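Local coordinates for uncharacterized protein YhfS (Escherichia coli, PDB 4J8L), which is of unknown function but carries a covalently attached pyridoxal 5'-phosphate cofactor and is tentatively assigned a cysteine synthase activity, at residues V106-Q110 with M111-L115; D211-N214 with R215-A218; Y320-S323 with G324-Q328; R352-R355 with E356-S360. All blocks are in the same frame, centred on the assembly; numbering follows the deposited sequence.

Contact 1 (V106-Q110 with M111-L115); sequences VIIEQ and MGLTL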
loop_
_atom_site.group_PDB
_atom_site.type_symbol
_atom_site.label_atom_id
_atom_site.label_comp_id
_atom_site.label_asym_id
_atom_site.label_seq_id
_atom_site.Cartn_x
_atom_site.Cartn_y
_atom_site.Cartn_z
ATOM N N VAL A 106 -4.623 -9.265 13.587
ATOM C CA VAL A 106 -4.193 -10.619 13.931
ATOM C C VAL A 106 -2.811 -10.577 14.598
ATOM O O VAL A 106 -2.583 -11.224 15.619
ATOM C CB VAL A 106 -4.165 -11.535 12.688
ATOM C CG1 VAL A 106 -3.456 -12.849 13.002
ATOM C CG2 VAL A 106 -5.585 -11.785 12.178
ATOM N N ILE A 107 -1.906 -9.788 14.028
ATOM C CA ILE A 107 -0.558 -9.620 14.582
ATOM C C ILE A 107 -0.618 -9.038 15.998
ATOM O O ILE A 107 0.047 -9.526 16.918
ATOM C CB ILE A 107 0.293 -8.708 13.688
ATOM C CG1 ILE A 107 0.605 -9.420 12.367
ATOM C CG2 ILE A 107 1.590 -8.323 14.399
ATOM C CD1 ILE A 107 1.141 -8.512 11.282
ATOM N N ILE A 108 -1.439 -8.004 16.163
ATOM C CA ILE A 108 -1.670 -7.378 17.468
ATOM C C ILE A 108 -2.161 -8.390 18.501
ATOM O O ILE A 108 -1.682 -8.428 19.637
ATOM C CB ILE A 108 -2.685 -6.218 17.331
ATOM C CG1 ILE A 108 -2.007 -5.018 16.662
ATOM C CG2 ILE A 108 -3.288 -5.839 18.689
ATOM C CD1 ILE A 108 -2.964 -4.016 16.068
ATOM N N GLU A 109 -3.105 -9.223 18.089
ATOM C CA GLU A 109 -3.641 -10.252 18.963
ATOM C C GLU A 109 -2.599 -11.313 19.298
ATOM O O GLU A 109 -2.493 -11.746 20.448
ATOM C CB GLU A 109 -4.872 -10.889 18.326
ATOM C CG GLU A 109 -6.061 -9.948 18.248
ATOM C CD GLU A 109 -7.193 -10.497 17.402
ATOM O OE1 GLU A 109 -6.970 -11.490 16.673
ATOM O OE2 GLU A 109 -8.304 -9.930 17.463
ATOM N N GLN A 110 -1.821 -11.719 18.299
ATOM C CA GLN A 110 -0.811 -12.752 18.496
ATOM C C GLN A 110 0.361 -12.263 19.368
ATOM O O GLN A 110 1.064 -13.073 19.974
ATOM C CB GLN A 110 -0.342 -13.324 17.141
ATOM C CG GLN A 110 -1.427 -14.167 16.432
ATOM C CD GLN A 110 -1.061 -14.626 15.011
ATOM O OE1 GLN A 110 -0.024 -14.256 14.466
ATOM N NE2 GLN A 110 -1.934 -15.432 14.408
HETATM N N MSE A 111 0.554 -10.947 19.446
HETATM C CA MSE A 111 1.590 -10.373 20.309
HETATM C C MSE A 111 1.045 -9.960 21.677
HETATM O O MSE A 111 1.803 -9.554 22.550
HETATM C CB MSE A 111 2.253 -9.159 19.656
HETATM C CG MSE A 111 3.073 -9.462 18.424
HETATM SE SE MSE A 111 4.117 -7.898 17.872
HETATM C CE MSE A 111 5.336 -7.776 19.392
ATOM N N GLY A 112 -0.266 -10.047 21.857
ATOM C CA GLY A 112 -0.877 -9.667 23.118
ATOM C C GLY A 112 -0.692 -8.197 23.455
ATOM O O GLY A 112 -0.603 -7.824 24.628
ATOM N N LEU A 113 -0.643 -7.356 22.425
ATOM C CA LEU A 113 -0.453 -5.926 22.631
ATOM C C LEU A 113 -1.708 -5.284 23.195
ATOM O O LEU A 113 -2.822 -5.743 22.947
ATOM C CB LEU A 113 -0.096 -5.239 21.313
ATOM C CG LEU A 113 1.146 -5.745 20.583
ATOM C CD1 LEU A 113 1.393 -4.919 19.325
ATOM C CD2 LEU A 113 2.348 -5.697 21.510
ATOM N N THR A 114 -1.509 -4.213 23.950
ATOM C CA THR A 114 -2.600 -3.375 24.412
ATOM C C THR A 114 -2.724 -2.212 23.442
ATOM O O THR A 114 -1.740 -1.531 23.165
ATOM C CB THR A 114 -2.309 -2.828 25.811
ATOM O OG1 THR A 114 -2.272 -3.915 26.745
ATOM C CG2 THR A 114 -3.385 -1.840 26.238
ATOM N N LEU A 115 -3.919 -1.996 22.907
ATOM C CA LEU A 115 -4.122 -0.897 21.966
ATOM C C LEU A 115 -4.549 0.388 22.670
ATOM O O LEU A 115 -5.398 0.380 23.569
ATOM C CB LEU A 115 -5.151 -1.267 20.900
ATOM C CG LEU A 115 -4.754 -2.402 19.964
ATOM C CD1 LEU A 115 -5.790 -2.573 18.858
ATOM C CD2 LEU A 115 -3.374 -2.145 19.376
HETATM O O HOH W 1 -3.963 -7.856 21.828
#
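Ile-108 and Leu-115 cross at about a right angle, the isoleucine reaching from the end of a helix to the beginning of the strand that follows. Methyl CD2 of Leu-115 fits between two branches of Ile-108, 3.8 Å from CG2 and the same distance from CD1. In Ile-108 a chi1 of -74° puts CG1 beside the backbone N and leaves CG2 anti to it, turned to Leu-115; CB of Leu-113 also lies beside this methyl, 4.2 Å from CG2. Next to this pair, Met-111 (a selenomethionine) runs its chain over the carbonyl of Ile-107, CG coming within 3.4 Å of Ile-107 O. Helix 102-111 ends here in a Schellman motif and, with strands 92-96 and 114-118, forms a beta-alpha-beta unit. Gly-112 has positive phi (63°); its N bonds to Glu-109 O at 3.1 Å from well above the carbonyl plane. Leu-113 N reaches back to Ile-108 O at 3.2 Å, and one water donates to both Ile-108 O and Leu-113 O, bridging the two carbonyls. Replacing Ile-108 by an alanine would probably leave CD2 of Leu-115 without its mate and open a gap between helix and strand. Leu-93 of the neighbouring strand 92-96 touches both Ile-108 and Leu-115, while Ile-107 packs on helix 74-86.

Contact 2 (D211-N214 with R215-A218); sequences DVIN and RIRA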
loop_
_atom_site.group_PDB
_atom_site.type_symbol
_atom_site.label_atom_id
_atom_site.label_comp_id
_atom_site.label_asym_id
_atom_site.label_seq_id
_atom_site.Cartn_x
_atom_site.Cartn_y
_atom_site.Cartn_z
ATOM N N ASP A 211 18.932 0.563 13.185
ATOM C CA ASP A 211 18.767 -0.189 14.427
ATOM C C ASP A 211 17.543 -1.115 14.345
ATOM O O ASP A 211 17.597 -2.264 14.779
ATOM C CB ASP A 211 18.777 0.704 15.683
ATOM C CG ASP A 211 17.670 1.749 15.703
ATOM O OD1 ASP A 211 16.930 1.911 14.718
ATOM O OD2 ASP A 211 17.559 2.446 16.733
ATOM N N VAL A 212 16.467 -0.635 13.737
ATOM C CA VAL A 212 15.286 -1.477 13.557
ATOM C C VAL A 212 15.526 -2.609 12.550
ATOM O O VAL A 212 15.226 -3.773 12.827
ATOM C CB VAL A 212 14.068 -0.660 13.101
ATOM C CG1 VAL A 212 12.861 -1.581 12.918
ATOM C CG2 VAL A 212 13.777 0.438 14.103
ATOM N N ILE A 213 16.062 -2.265 11.382
ATOM C CA ILE A 213 16.336 -3.257 10.347
ATOM C C ILE A 213 17.299 -4.335 10.848
ATOM O O ILE A 213 17.110 -5.519 10.563
ATOM C CB ILE A 213 16.904 -2.597 9.079
ATOM C CG1 ILE A 213 15.898 -1.586 8.518
ATOM C CG2 ILE A 213 17.255 -3.650 8.011
ATOM C CD1 ILE A 213 14.529 -2.181 8.218
ATOM N N ASN A 214 18.322 -3.926 11.599
ATOM C CA ASN A 214 19.272 -4.885 12.150
ATOM C C ASN A 214 18.589 -5.859 13.111
ATOM O O ASN A 214 18.913 -7.047 13.129
ATOM C CB ASN A 214 20.437 -4.183 12.860
ATOM C CG ASN A 214 21.408 -3.534 11.894
ATOM O OD1 ASN A 214 21.487 -3.909 10.725
ATOM N ND2 ASN A 214 22.169 -2.563 12.389
ATOM N N ARG A 215 17.633 -5.364 13.893
ATOM C CA ARG A 215 16.902 -6.247 14.796
ATOM C C ARG A 215 16.073 -7.254 14.008
ATOM O O ARG A 215 15.928 -8.409 14.409
ATOM C CB ARG A 215 16.016 -5.461 15.772
ATOM C CG ARG A 215 16.816 -4.725 16.843
ATOM C CD ARG A 215 15.968 -4.364 18.058
ATOM N NE ARG A 215 14.987 -3.327 17.764
ATOM C CZ ARG A 215 15.244 -2.022 17.820
ATOM N NH1 ARG A 215 16.456 -1.600 18.146
ATOM N NH2 ARG A 215 14.294 -1.142 17.541
ATOM N N ILE A 216 15.533 -6.811 12.880
ATOM C CA ILE A 216 14.777 -7.707 12.024
ATOM C C ILE A 216 15.699 -8.767 11.419
ATOM O O ILE A 216 15.418 -9.964 11.491
ATOM C CB ILE A 216 14.056 -6.933 10.911
ATOM C CG1 ILE A 216 12.966 -6.041 11.511
ATOM C CG2 ILE A 216 13.475 -7.893 9.873
ATOM C CD1 ILE A 216 12.247 -5.181 10.491
ATOM N N ARG A 217 16.816 -8.332 10.846
ATOM C CA ARG A 217 17.732 -9.281 10.212
ATOM C C ARG A 217 18.237 -10.348 11.189
ATOM O O ARG A 217 18.422 -11.508 10.809
ATOM C CB ARG A 217 18.899 -8.555 9.532
ATOM C CG ARG A 217 18.507 -7.839 8.237
ATOM C CD ARG A 217 18.210 -8.838 7.092
ATOM N NE ARG A 217 19.275 -9.830 6.980
ATOM C CZ ARG A 217 19.132 -11.042 6.454
ATOM N NH1 ARG A 217 17.964 -11.425 5.951
ATOM N NH2 ARG A 217 20.167 -11.873 6.430
ATOM N N ALA A 218 18.417 -9.964 12.451
ATOM C CA ALA A 218 18.907 -10.894 13.466
ATOM C C ALA A 218 17.951 -12.061 13.727
ATOM O O ALA A 218 18.382 -13.108 14.212
ATOM C CB ALA A 218 19.236 -10.152 14.777
#
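Arg-215 folds back along the helix over the carbonyl of Asp-211. Four backbone bonds join the two halves of this helical stretch, each linking residues four apart: Arg-215 N to Asp-211 O, Ile-216 N to Val-212 O, Arg-217 N to Ile-213 O and Ala-218 N to Asn-214 O. The third is the shortest at 2.8 Å between Arg-217 N and Ile-213 O, and nearly straight at 167°.

The polar side chains come next. A bend at chi3 (-70°) turns the Arg-215 guanidinium flat over the preceding turn, with Asp-211 O 3.6 Å above its plane toward the rim and Val-212 CA over the same face. CG2 of Val-212 adds a van der Waals contact to this group, 3.8 Å from NH2 of Arg-215. Asp-211 itself does not close a salt bridge: its OD2 stays 4.4 Å from Arg-215 NH1, though the opposite charges may still attract. The arginine is instead held by Ala-85 O, which accepts from its NH2. Arg-217 heads elsewhere, giving its NH1 to Gln-226.

Apolar contacts are looser. CD1 of Ile-216 lies 4.4 Å from CG1 of Val-212 and just as far from CD1 of Ile-213.

Helix 210-219, which follows strand 203-208 directly, turns these three apolar residues inward. Val-212 and Ile-216 pack on helix 74-86, Ile-213 lies on strand 67-72 at the margin of the seven-stranded sheet, and both isoleucines reach Val-206 of strand 203-208.

Contact 3 (Y320-S323 with G324-Q328); sequences YRLS and GTFRQ. With ACY (acetic acid), chain C.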
loop_
_atom_site.group_PDB
_atom_site.type_symbol
_atom_site.label_atom_id
_atom_site.label_comp_id
_atom_site.label_asym_id
_atom_site.label_seq_id
_atom_site.Cartn_x
_atom_site.Cartn_y
_atom_site.Cartn_z
ATOM N N TYR A 320 -15.618 -4.481 -8.465
ATOM C CA TYR A 320 -15.639 -5.263 -7.234
ATOM C C TYR A 320 -16.670 -4.716 -6.256
ATOM O O TYR A 320 -17.080 -3.561 -6.353
ATOM C CB TYR A 320 -14.249 -5.216 -6.574
ATOM C CG TYR A 320 -13.948 -6.316 -5.576
ATOM C CD1 TYR A 320 -14.344 -7.631 -5.816
ATOM C CD2 TYR A 320 -13.245 -6.047 -4.408
ATOM C CE1 TYR A 320 -14.063 -8.646 -4.906
ATOM C CE2 TYR A 320 -12.961 -7.050 -3.491
ATOM C CZ TYR A 320 -13.371 -8.349 -3.747
ATOM O OH TYR A 320 -13.083 -9.358 -2.849
ATOM N N ARG A 321 -17.071 -5.552 -5.306
ATOM C CA ARG A 321 -17.921 -5.105 -4.213
ATOM C C ARG A 321 -17.228 -4.055 -3.335
ATOM O O ARG A 321 -16.022 -3.843 -3.425
ATOM C CB ARG A 321 -18.346 -6.307 -3.357
ATOM C CG ARG A 321 -17.175 -7.085 -2.763
ATOM C CD ARG A 321 -17.639 -8.386 -2.107
ATOM N NE ARG A 321 -16.642 -8.922 -1.180
ATOM C CZ ARG A 321 -15.841 -9.953 -1.438
ATOM N NH1 ARG A 321 -15.906 -10.582 -2.606
ATOM N NH2 ARG A 321 -14.970 -10.359 -0.523
ATOM N N LEU A 322 -18.007 -3.402 -2.479
ATOM C CA LEU A 322 -17.466 -2.448 -1.516
ATOM C C LEU A 322 -16.724 -3.168 -0.391
ATOM O O LEU A 322 -16.912 -4.366 -0.176
ATOM C CB LEU A 322 -18.601 -1.600 -0.931
ATOM C CG LEU A 322 -19.473 -0.891 -1.970
ATOM C CD1 LEU A 322 -20.642 -0.173 -1.313
ATOM C CD2 LEU A 322 -18.631 0.088 -2.789
ATOM N N SER A 323 -15.887 -2.432 0.335
ATOM C CA SER A 323 -15.088 -3.032 1.393
ATOM C C SER A 323 -15.950 -3.460 2.574
ATOM O O SER A 323 -17.035 -2.908 2.804
ATOM C CB SER A 323 -14.009 -2.059 1.879
ATOM O OG SER A 323 -14.574 -1.010 2.640
ATOM N N GLY A 324 -15.453 -4.433 3.332
ATOM C CA GLY A 324 -16.156 -4.923 4.502
ATOM C C GLY A 324 -16.496 -3.835 5.497
ATOM O O GLY A 324 -17.641 -3.735 5.950
ATOM N N THR A 325 -15.506 -3.020 5.850
ATOM C CA THR A 325 -15.713 -1.971 6.848
ATOM C C THR A 325 -16.741 -0.950 6.377
ATOM O O THR A 325 -17.564 -0.483 7.171
ATOM C CB THR A 325 -14.398 -1.238 7.199
ATOM O OG1 THR A 325 -13.809 -0.720 5.999
ATOM C CG2 THR A 325 -13.430 -2.195 7.862
ATOM N N PHE A 326 -16.699 -0.612 5.091
ATOM C CA PHE A 326 -17.654 0.350 4.557
ATOM C C PHE A 326 -19.067 -0.222 4.565
ATOM O O PHE A 326 -20.014 0.462 4.940
ATOM C CB PHE A 326 -17.282 0.797 3.143
ATOM C CG PHE A 326 -18.110 1.951 2.646
ATOM C CD1 PHE A 326 -17.766 3.253 2.968
ATOM C CD2 PHE A 326 -19.235 1.732 1.871
ATOM C CE1 PHE A 326 -18.530 4.319 2.521
ATOM C CE2 PHE A 326 -20.001 2.790 1.422
ATOM C CZ PHE A 326 -19.651 4.085 1.745
ATOM N N ARG A 327 -19.198 -1.474 4.140
ATOM C CA ARG A 327 -20.501 -2.136 4.156
ATOM C C ARG A 327 -21.072 -2.264 5.566
ATOM O O ARG A 327 -22.284 -2.144 5.766
ATOM C CB ARG A 327 -20.409 -3.492 3.463
ATOM C CG ARG A 327 -20.176 -3.348 1.974
ATOM C CD ARG A 327 -20.280 -4.665 1.247
ATOM N NE ARG A 327 -19.103 -5.495 1.454
ATOM C CZ ARG A 327 -19.144 -6.732 1.934
ATOM N NH1 ARG A 327 -20.311 -7.277 2.256
ATOM N NH2 ARG A 327 -18.018 -7.420 2.088
ATOM N N GLN A 328 -20.203 -2.489 6.547
ATOM C CA GLN A 328 -20.635 -2.535 7.938
ATOM C C GLN A 328 -21.217 -1.193 8.373
ATOM O O GLN A 328 -22.237 -1.132 9.068
ATOM C CB GLN A 328 -19.468 -2.905 8.854
ATOM C CG GLN A 328 -18.947 -4.323 8.680
ATOM C CD GLN A 328 -17.968 -4.712 9.773
ATOM O OE1 GLN A 328 -18.240 -4.516 10.960
ATOM N NE2 GLN A 328 -16.820 -5.256 9.378
HETATM C C ACY C . -15.326 1.189 0.318
HETATM O O ACY C . -14.581 1.271 1.321
HETATM O OXT ACY C . -15.643 0.117 -0.236
HETATM C CH3 ACY C . -15.889 2.457 -0.244
#
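The Phe-326 ring has Leu-322 oblique to it, CD1 of Leu-322 lying 4.0 Å from CD2 of Phe-326, while the methyl of a bound acetate rests over one face, offset toward the rim. Two other flat groups, the guanidiniums of Arg-321 and Arg-327, stand almost perpendicular at 86°, with NE of Arg-321 3.9 Å from NH2 of Arg-327. Tyr-320 CZ lies over one face of the Arg-321 group. At the edge of the Arg-327 group sits Leu-322 O, which takes NE at 3.0 Å; the donor arrives from above the carbonyl plane. The bend at chi3 (-76°) carries NE back to that oxygen. A leucine in place of Arg-327 would take away NE, and Leu-322 O would probably be left without this donor and the loop less firmly held.

Ser-323 is the N-cap of helix 324-329: its OG accepts from Phe-326 N at 3.3 Å, and its O receives Arg-327 N. The same residue grips both acetate oxygens, Ser-323 N giving OXT a nearly linear bond of 2.6 Å and OG donating to O at 2.6 Å. The acetate probably came from the crystallisation liquor, but it suggests that this helix start can accept a carboxylate, whose negative charge the helix dipole would probably help to stabilise.

Contact 4 (R352-R355 with E356-S360); sequences RILR and ESIAS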
loop_
_atom_site.group_PDB
_atom_site.type_symbol
_atom_site.label_atom_id
_atom_site.label_comp_id
_atom_site.label_asym_id
_atom_site.label_seq_id
_atom_site.Cartn_x
_atom_site.Cartn_y
_atom_site.Cartn_z
ATOM N N ARG A 352 -17.178 1.719 -21.380
ATOM C CA ARG A 352 -17.848 0.784 -22.269
ATOM C C ARG A 352 -18.354 -0.438 -21.510
ATOM O O ARG A 352 -19.493 -0.861 -21.681
ATOM C CB ARG A 352 -16.927 0.348 -23.409
ATOM C CG ARG A 352 -17.582 -0.664 -24.362
ATOM C CD ARG A 352 -16.625 -1.130 -25.465
ATOM N NE ARG A 352 -15.424 -1.780 -24.932
ATOM C CZ ARG A 352 -15.406 -2.999 -24.400
ATOM N NH1 ARG A 352 -16.530 -3.707 -24.313
ATOM N NH2 ARG A 352 -14.268 -3.504 -23.932
ATOM N N ILE A 353 -17.501 -1.014 -20.671
ATOM C CA ILE A 353 -17.913 -2.177 -19.896
ATOM C C ILE A 353 -19.080 -1.808 -18.981
ATOM O O ILE A 353 -20.049 -2.567 -18.846
ATOM C CB ILE A 353 -16.736 -2.757 -19.076
ATOM C CG1 ILE A 353 -15.692 -3.357 -20.017
ATOM C CG2 ILE A 353 -17.237 -3.826 -18.113
ATOM C CD1 ILE A 353 -14.408 -3.764 -19.289
ATOM N N LEU A 354 -19.000 -0.629 -18.368
ATOM C CA LEU A 354 -20.099 -0.139 -17.529
ATOM C C LEU A 354 -21.408 -0.041 -18.308
ATOM O O LEU A 354 -22.445 -0.544 -17.862
ATOM C CB LEU A 354 -19.763 1.236 -16.958
ATOM C CG LEU A 354 -19.365 1.322 -15.490
ATOM C CD1 LEU A 354 -19.177 2.775 -15.099
ATOM C CD2 LEU A 354 -20.422 0.658 -14.619
ATOM N N ARG A 355 -21.364 0.610 -19.469
ATOM C CA ARG A 355 -22.570 0.806 -20.275
ATOM C C ARG A 355 -23.150 -0.501 -20.800
ATOM O O ARG A 355 -24.362 -0.716 -20.756
ATOM C CB ARG A 355 -22.293 1.745 -21.453
ATOM C CG ARG A 355 -22.154 3.206 -21.071
ATOM C CD ARG A 355 -21.557 4.010 -22.224
ATOM N NE ARG A 355 -21.817 5.435 -22.077
ATOM C CZ ARG A 355 -21.142 6.393 -22.702
ATOM N NH1 ARG A 355 -20.145 6.082 -23.522
ATOM N NH2 ARG A 355 -21.465 7.664 -22.504
ATOM N N GLU A 356 -22.283 -1.367 -21.312
ATOM C CA GLU A 356 -22.729 -2.645 -21.852
ATOM C C GLU A 356 -23.330 -3.534 -20.762
ATOM O O GLU A 356 -24.325 -4.229 -20.995
ATOM C CB GLU A 356 -21.579 -3.360 -22.558
ATOM C CG GLU A 356 -21.129 -2.696 -23.854
ATOM C CD GLU A 356 -19.974 -3.436 -24.497
ATOM O OE1 GLU A 356 -19.527 -4.448 -23.922
ATOM O OE2 GLU A 356 -19.524 -3.019 -25.581
ATOM N N SER A 357 -22.725 -3.502 -19.577
ATOM C CA SER A 357 -23.206 -4.292 -18.449
ATOM C C SER A 357 -24.587 -3.822 -18.002
ATOM O O SER A 357 -25.496 -4.635 -17.802
ATOM C CB SER A 357 -22.213 -4.233 -17.290
ATOM O OG SER A 357 -20.959 -4.757 -17.699
ATOM N N ILE A 358 -24.745 -2.508 -17.856
ATOM C CA ILE A 358 -26.041 -1.927 -17.493
ATOM C C ILE A 358 -27.130 -2.248 -18.522
ATOM O O ILE A 358 -28.289 -2.536 -18.171
ATOM C CB ILE A 358 -25.926 -0.397 -17.300
ATOM C CG1 ILE A 358 -25.084 -0.096 -16.061
ATOM C CG2 ILE A 358 -27.310 0.254 -17.188
ATOM C CD1 ILE A 358 -24.589 1.330 -15.987
ATOM N N ALA A 359 -26.760 -2.216 -19.798
ATOM C CA ALA A 359 -27.717 -2.488 -20.860
ATOM C C ALA A 359 -28.162 -3.950 -20.864
ATOM O O ALA A 359 -29.201 -4.288 -21.426
ATOM C CB ALA A 359 -27.130 -2.105 -22.219
ATOM N N SER A 360 -27.379 -4.808 -20.220
ATOM C CA SER A 360 -27.563 -6.250 -20.328
ATOM C C SER A 360 -28.215 -6.886 -19.104
ATOM O O SER A 360 -28.533 -8.075 -19.118
ATOM C CB SER A 360 -26.219 -6.926 -20.599
ATOM O OG SER A 360 -26.368 -8.327 -20.737
#
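Glu-356 leans back one turn along its helix to Arg-352, and every atom of its side chain meets that residue. CB lies 3.4 Å from Arg-352 O, the carbonyl that also accepts the Glu-356 backbone N. CG passes the same oxygen. From there the chain runs extended (chi2 179°), bringing CD within 3.7 Å of Arg-352 CG. At the tip the carboxylate divides its work: OE1 makes the salt bridge to Arg-352 NH1 at 3.1 Å, and OE2 takes a weak bond from the same NH1 while resting 3.3 Å from CG of the arginine. The two charged planes are 56° apart, a twisted pairing at the guanidinium edge. Arg-300 adds a long, weak ion pair to OE1.

One residue on, Ser-357 hands Ile-353 O two donors from opposite faces of the carbonyl plane, its N at 2.9 Å and its OG at 2.6 Å, so the hydroxyl's proton is spent inside the helix. Ile-358 lays CD1 over Leu-354 O at 3.4 Å.

Helix 347-360 packs along its buried side on the rest of the C-terminal part of the chain. Ile-353 and Ser-357 touch Ala-297 of helix 290-299, Ile-358 reaches Val-293 of that helix, and Leu-354 bridges Phe-319 of strand 318-320 and Phe-285 of strand 279-285.

How the contacts relate
Contacts 1 to 4 follow one another along the chain, and none touches another. Contacts 1 and 2 share the seven-stranded mixed sheet and helix 74-86, on which both pack; their centres are 20 Å apart. Contacts 3 and 4 lie against the four-stranded antiparallel sheet, with centres 22 Å apart: contact 3 continues from strand 318-320, and the helix of contact 4 packs on that strand. The two pairs mark the two domains of the molecule: contacts 2 and 4, on opposite sides of the chain's centre, have centres about 52 Å apart. This division into a larger cofactor-binding part and a smaller C-terminal part is consistent with the aminotransferase-like fold of pyridoxal phosphate enzymes.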